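Local coordinates for protein major allergen Alt a 1 (Alternaria alternata, PDB 3V0R) that may bind and inhibit the beta-glucanase activity of plant thaumatin-like proteins, and forms a disulfide-linked beta-barrel homodimer in a fungus, at residues A[28-40]-A[47-59]. Numbering follows the deposited sequence.
Sequences GTYYNSLGFNIKA and DFTCSAQADKLED. With 0FU (2,5,6-triaminopyrimidin-4-ol), chain M; SO4 (sulfate ion), chain D.
Phe-36 brings the CE2 and CZ corner of its ring against CB and SG of Cys-50, directly across from it in an antiparallel hairpin; CZ comes within 3.4 Å of Cys-50 SG, an oblique sulfur-aromatic contact. The ring gets there because CG sits between the backbone N and the carbonyl carbon (chi1 51°). On this same buried face Ile-38 lies alongside Phe-48, with Ile-38 CD1 3.7 Å from Phe-48 CZ. Farther along, Leu-57 CD1 packs against Leu-34 CB at 3.8 Å. Paired backbone bonds link Leu-34 with Ala-52, Phe-36 with Cys-50 and Ile-38 with Phe-48.

The other face is polar and more open to solvent. Thr-49 OG1 donates to Asn-37 OD1 (3.1 Å), tilted 25° from the amide's carbonyl plane. Ser-33, Gly-35, Thr-49, Ser-51 and Gln-53 form, with Glu-20 and Tyr-22 of strand 15-25, the triaminopyrimidinol pocket; ligand N1 is 3.4 Å from Gly-35 CA. At the solvent end, Lys-56 lays CG over a face of the Tyr-30 ring, and a sulfate, probably from the crystallisation liquor, accepts hydrogen bonds from the backbone N-H groups of Asp-55 and Lys-56.

Strand 33-40 is flanked by 47-53 and 15-25 in the barrel sheet; Phe-73 meets the Phe-36 ring edge-to-face, Cys-65 closes the disulfide with Cys-50, and Asn-68 OD1 of the second subunit accepts a hydrogen bond from Thr-49 N.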
loop_
_atom_site.group_PDB
_atom_site.type_symbol
_atom_site.label_atom_id
_atom_site.label_comp_id
_atom_site.label_asym_id
_atom_site.label_seq_id
_atom_site.Cartn_x
_atom_site.Cartn_y
_atom_site.Cartn_z
ATOM N N GLY A 28 -5.439 -9.261 24.622
ATOM C CA GLY A 28 -4.680 -8.740 25.721
ATOM C C GLY A 28 -3.321 -9.378 25.896
ATOM O O GLY A 28 -2.687 -9.127 26.891
ATOM N N THR A 29 -2.875 -10.208 24.952
ATOM C CA THR A 29 -1.577 -10.908 25.081
ATOM C C THR A 29 -0.674 -10.554 23.914
ATOM O O THR A 29 0.024 -9.554 23.945
ATOM C CB THR A 29 -1.800 -12.437 25.202
ATOM O OG1 THR A 29 -2.591 -12.892 24.111
ATOM C CG2 THR A 29 -2.538 -12.825 26.532
ATOM N N TYR A 30 -0.724 -11.345 22.858
ATOM C CA TYR A 30 0.048 -11.072 21.620
ATOM C C TYR A 30 -0.537 -9.881 20.870
ATOM O O TYR A 30 -1.744 -9.541 21.040
ATOM C CB TYR A 30 0.044 -12.300 20.702
ATOM C CG TYR A 30 -1.349 -12.743 20.352
ATOM C CD1 TYR A 30 -1.995 -13.735 21.088
ATOM C CD2 TYR A 30 -2.041 -12.145 19.307
ATOM C CE1 TYR A 30 -3.305 -14.121 20.779
ATOM C CE2 TYR A 30 -3.337 -12.533 18.978
ATOM C CZ TYR A 30 -3.952 -13.523 19.716
ATOM O OH TYR A 30 -5.233 -13.844 19.395
ATOM N N TYR A 31 0.329 -9.213 20.089
ATOM C CA TYR A 31 -0.090 -8.176 19.163
ATOM C C TYR A 31 -0.623 -8.827 17.864
ATOM O O TYR A 31 -0.073 -9.839 17.433
ATOM C CB TYR A 31 1.101 -7.279 18.761
ATOM C CG TYR A 31 1.572 -6.374 19.901
ATOM C CD1 TYR A 31 0.849 -5.247 20.250
ATOM C CD2 TYR A 31 2.735 -6.636 20.588
ATOM C CE1 TYR A 31 1.253 -4.415 21.294
ATOM C CE2 TYR A 31 3.197 -5.769 21.592
ATOM C CZ TYR A 31 2.446 -4.671 21.950
ATOM O OH TYR A 31 2.882 -3.818 22.947
ATOM N N ASN A 32 -1.632 -8.203 17.244
ATOM C CA ASN A 32 -1.982 -8.554 15.882
ATOM C C ASN A 32 -1.649 -7.428 14.927
ATOM O O ASN A 32 -1.769 -7.595 13.716
ATOM C CB ASN A 32 -3.437 -9.044 15.705
ATOM C CG ASN A 32 -4.469 -7.955 15.896
ATOM O OD1 ASN A 32 -4.142 -6.787 16.169
ATOM N ND2 ASN A 32 -5.743 -8.339 15.770
ATOM N N SER A 33 -1.269 -6.280 15.489
ATOM C CA SER A 33 -0.934 -5.104 14.715
ATOM C C SER A 33 0.096 -4.307 15.511
ATOM O O SER A 33 -0.122 -4.054 16.663
ATOM C CB SER A 33 -2.197 -4.271 14.439
ATOM O OG SER A 33 -1.877 -3.141 13.625
ATOM N N LEU A 34 1.185 -3.884 14.865
ATOM C CA LEU A 34 2.230 -3.121 15.510
ATOM C C LEU A 34 2.836 -2.165 14.504
ATOM O O LEU A 34 3.057 -2.544 13.344
ATOM C CB LEU A 34 3.307 -4.124 15.997
ATOM C CG LEU A 34 4.197 -3.988 17.189
ATOM C CD1 LEU A 34 3.489 -3.757 18.477
ATOM C CD2 LEU A 34 4.931 -5.333 17.331
ATOM N N GLY A 35 3.131 -0.951 14.931
ATOM C CA GLY A 35 3.769 0.007 14.075
ATOM C C GLY A 35 4.337 1.224 14.758
ATOM O O GLY A 35 4.030 1.508 15.909
ATOM N N PHE A 36 5.146 1.977 14.004
ATOM C CA PHE A 36 5.788 3.172 14.532
ATOM C C PHE A 36 6.386 3.956 13.389
ATOM O O PHE A 36 6.493 3.447 12.292
ATOM C CB PHE A 36 6.880 2.811 15.576
ATOM C CG PHE A 36 7.831 1.794 15.090
ATOM C CD1 PHE A 36 7.587 0.430 15.311
ATOM C CD2 PHE A 36 8.993 2.171 14.390
ATOM C CE1 PHE A 36 8.453 -0.522 14.814
ATOM C CE2 PHE A 36 9.866 1.195 13.891
ATOM C CZ PHE A 36 9.592 -0.139 14.107
ATOM N N ASN A 37 6.650 5.224 13.606
ATOM C CA ASN A 37 7.222 6.109 12.584
ATOM C C ASN A 37 8.712 6.204 12.820
ATOM O O ASN A 37 9.172 6.217 14.009
ATOM C CB ASN A 37 6.618 7.513 12.685
ATOM C CG ASN A 37 5.152 7.574 12.226
ATOM O OD1 ASN A 37 4.665 6.672 11.481
ATOM N ND2 ASN A 37 4.445 8.679 12.607
ATOM N N ILE A 38 9.477 6.256 11.749
ATOM C CA ILE A 38 10.949 6.410 11.816
ATOM C C ILE A 38 11.350 7.631 11.007
ATOM O O ILE A 38 10.926 7.765 9.824
ATOM C CB ILE A 38 11.637 5.228 11.196
ATOM C CG1 ILE A 38 11.254 3.930 11.914
ATOM C CG2 ILE A 38 13.170 5.439 11.144
ATOM C CD1 ILE A 38 12.019 2.737 11.370
ATOM N N LYS A 39 12.118 8.520 11.591
ATOM C CA LYS A 39 12.524 9.762 10.924
ATOM C C LYS A 39 13.994 10.060 11.095
ATOM O O LYS A 39 14.525 9.944 12.210
ATOM C CB LYS A 39 11.682 10.922 11.474
ATOM C CG LYS A 39 11.799 12.208 10.692
ATOM C CD LYS A 39 10.979 13.351 11.263
ATOM C CE LYS A 39 10.756 14.437 10.211
ATOM N NZ LYS A 39 12.027 14.927 9.624
ATOM N N ALA A 40 14.669 10.455 10.036
ATOM C CA ALA A 40 16.048 10.912 10.149
ATOM C C ALA A 40 16.115 12.164 10.984
ATOM O O ALA A 40 15.138 12.930 11.034
ATOM C CB ALA A 40 16.671 11.186 8.772
ATOM N N ASP A 47 11.508 9.399 6.366
ATOM C CA ASP A 47 10.385 9.562 7.240
ATOM C C ASP A 47 9.350 8.575 6.788
ATOM O O ASP A 47 8.670 8.818 5.779
ATOM C CB ASP A 47 9.870 11.001 7.160
ATOM C CG ASP A 47 8.914 11.362 8.282
ATOM O OD1 ASP A 47 8.520 10.482 9.054
ATOM O OD2 ASP A 47 8.531 12.543 8.371
ATOM N N PHE A 48 9.200 7.459 7.478
ATOM C CA PHE A 48 8.299 6.458 7.024
ATOM C C PHE A 48 7.741 5.623 8.160
ATOM O O PHE A 48 8.187 5.740 9.313
ATOM C CB PHE A 48 9.001 5.556 6.052
ATOM C CG PHE A 48 10.073 4.743 6.629
ATOM C CD1 PHE A 48 9.875 3.365 6.842
ATOM C CD2 PHE A 48 11.253 5.281 6.966
ATOM C CE1 PHE A 48 10.865 2.588 7.376
ATOM C CE2 PHE A 48 12.262 4.525 7.522
ATOM C CZ PHE A 48 12.082 3.164 7.697
ATOM N N THR A 49 6.717 4.841 7.826
ATOM C CA THR A 49 6.087 3.928 8.786
ATOM C C THR A 49 6.641 2.540 8.669
ATOM O O THR A 49 6.872 1.988 7.560
ATOM C CB THR A 49 4.571 3.922 8.640
ATOM O OG1 THR A 49 4.107 5.256 8.796
ATOM C CG2 THR A 49 3.941 3.108 9.829
ATOM N N CYS A 50 6.959 1.969 9.808
ATOM C CA CYS A 50 7.343 0.623 9.872
ATOM C C CYS A 50 6.215 -0.131 10.604
ATOM O O CYS A 50 5.870 0.238 11.717
ATOM C CB CYS A 50 8.690 0.595 10.620
ATOM S SG CYS A 50 9.362 -1.036 10.793
ATOM N N SER A 51 5.619 -1.150 9.967
ATOM C CA SER A 51 4.523 -1.864 10.616
ATOM C C SER A 51 4.390 -3.268 10.154
ATOM O O SER A 51 4.885 -3.651 9.084
ATOM C CB SER A 51 3.224 -1.131 10.316
ATOM O OG SER A 51 2.918 -1.255 8.937
ATOM N N ALA A 52 3.642 -4.039 10.903
ATOM C CA ALA A 52 3.301 -5.385 10.514
ATOM C C ALA A 52 1.943 -5.787 11.121
ATOM O O ALA A 52 1.560 -5.319 12.223
ATOM C CB ALA A 52 4.380 -6.380 11.011
ATOM N N GLN A 53 1.273 -6.701 10.448
ATOM C CA GLN A 53 0.035 -7.310 10.903
ATOM C C GLN A 53 0.032 -8.800 10.648
ATOM O O GLN A 53 0.548 -9.259 9.668
ATOM C CB GLN A 53 -1.183 -6.759 10.182
ATOM C CG GLN A 53 -1.433 -5.296 10.482
ATOM C CD GLN A 53 -0.598 -4.429 9.574
ATOM O OE1 GLN A 53 -0.002 -4.949 8.568
ATOM N NE2 GLN A 53 -0.530 -3.096 9.906
ATOM N N ALA A 54 -0.584 -9.531 11.526
ATOM C CA ALA A 54 -0.819 -10.952 11.283
ATOM C C ALA A 54 -1.846 -11.378 12.284
ATOM O O ALA A 54 -2.110 -10.646 13.239
ATOM C CB ALA A 54 0.460 -11.721 11.478
ATOM N N ASP A 55 -2.425 -12.562 12.105
ATOM C CA ASP A 55 -3.362 -13.079 13.111
ATOM C C ASP A 55 -2.654 -13.105 14.452
ATOM O O ASP A 55 -3.247 -12.763 15.482
ATOM C CB ASP A 55 -3.828 -14.504 12.788
ATOM C CG ASP A 55 -4.804 -14.555 11.607
ATOM O OD1 ASP A 55 -5.198 -13.476 11.077
ATOM O OD2 ASP A 55 -5.180 -15.680 11.209
ATOM N N LYS A 56 -1.363 -13.483 14.441
ATOM C CA LYS A 56 -0.608 -13.403 15.698
ATOM C C LYS A 56 0.831 -13.027 15.406
ATOM O O LYS A 56 1.571 -13.809 14.873
ATOM C CB LYS A 56 -0.687 -14.724 16.437
ATOM C CG LYS A 56 0.145 -14.811 17.705
ATOM C CD LYS A 56 -0.305 -16.036 18.510
ATOM C CE LYS A 56 0.857 -16.736 19.202
ATOM N NZ LYS A 56 1.375 -15.981 20.384
ATOM N N LEU A 57 1.224 -11.812 15.749
ATOM C CA LEU A 57 2.630 -11.424 15.537
ATOM C C LEU A 57 3.528 -12.126 16.572
ATOM O O LEU A 57 3.107 -12.336 17.699
ATOM C CB LEU A 57 2.788 -9.906 15.640
ATOM C CG LEU A 57 2.108 -9.084 14.554
ATOM C CD1 LEU A 57 2.141 -7.574 14.836
ATOM C CD2 LEU A 57 2.842 -9.339 13.206
ATOM N N GLU A 58 4.742 -12.490 16.176
ATOM C CA GLU A 58 5.662 -13.199 17.032
ATOM C C GLU A 58 6.761 -12.247 17.545
ATOM O O GLU A 58 7.200 -11.320 16.810
ATOM C CB GLU A 58 6.329 -14.342 16.245
ATOM C CG GLU A 58 5.357 -15.289 15.523
ATOM C CD GLU A 58 4.425 -16.064 16.439
ATOM O OE1 GLU A 58 4.685 -16.163 17.659
ATOM O OE2 GLU A 58 3.390 -16.623 15.928
ATOM N N ASP A 59 7.178 -12.470 18.800
ATOM C CA ASP A 59 8.412 -11.886 19.307
ATOM C C ASP A 59 9.669 -12.513 18.645
ATOM O O ASP A 59 9.661 -13.636 18.145
ATOM C CB ASP A 59 8.504 -11.947 20.838
ATOM C CG ASP A 59 7.322 -11.283 21.522
ATOM O OD1 ASP A 59 7.001 -10.094 21.271
ATOM O OD2 ASP A 59 6.630 -12.000 22.278
HETATM C C4 0FU M . 0.559 1.532 10.353
HETATM N N3 0FU M . 0.202 0.525 11.158
HETATM C C2 0FU M . 0.429 0.610 12.486
HETATM N NAA 0FU M . 0.040 -0.442 13.236
HETATM N N1 0FU M . 1.005 1.713 13.051
HETATM C C6 0FU M . 1.382 2.741 12.275
HETATM N NAB 0FU M . 1.973 3.825 12.795
HETATM C C5 0FU M . 1.145 2.651 10.897
HETATM N NAC 0FU M . 1.486 3.610 10.036
HETATM O O4 0FU M . 0.353 1.531 9.011
HETATM S S SO4 D . -0.762 -15.389 10.734
HETATM O O1 SO4 D . 0.585 -15.408 10.077
HETATM O O2 SO4 D . -0.566 -15.187 12.205
HETATM O O3 SO4 D . -1.554 -14.360 9.936
HETATM O O4 SO4 D . -1.434 -16.712 10.595
HETATM O O HOH W 1 2.971 -10.317 19.783
HETATM O O HOH W 2 -5.727 -11.533 15.441
#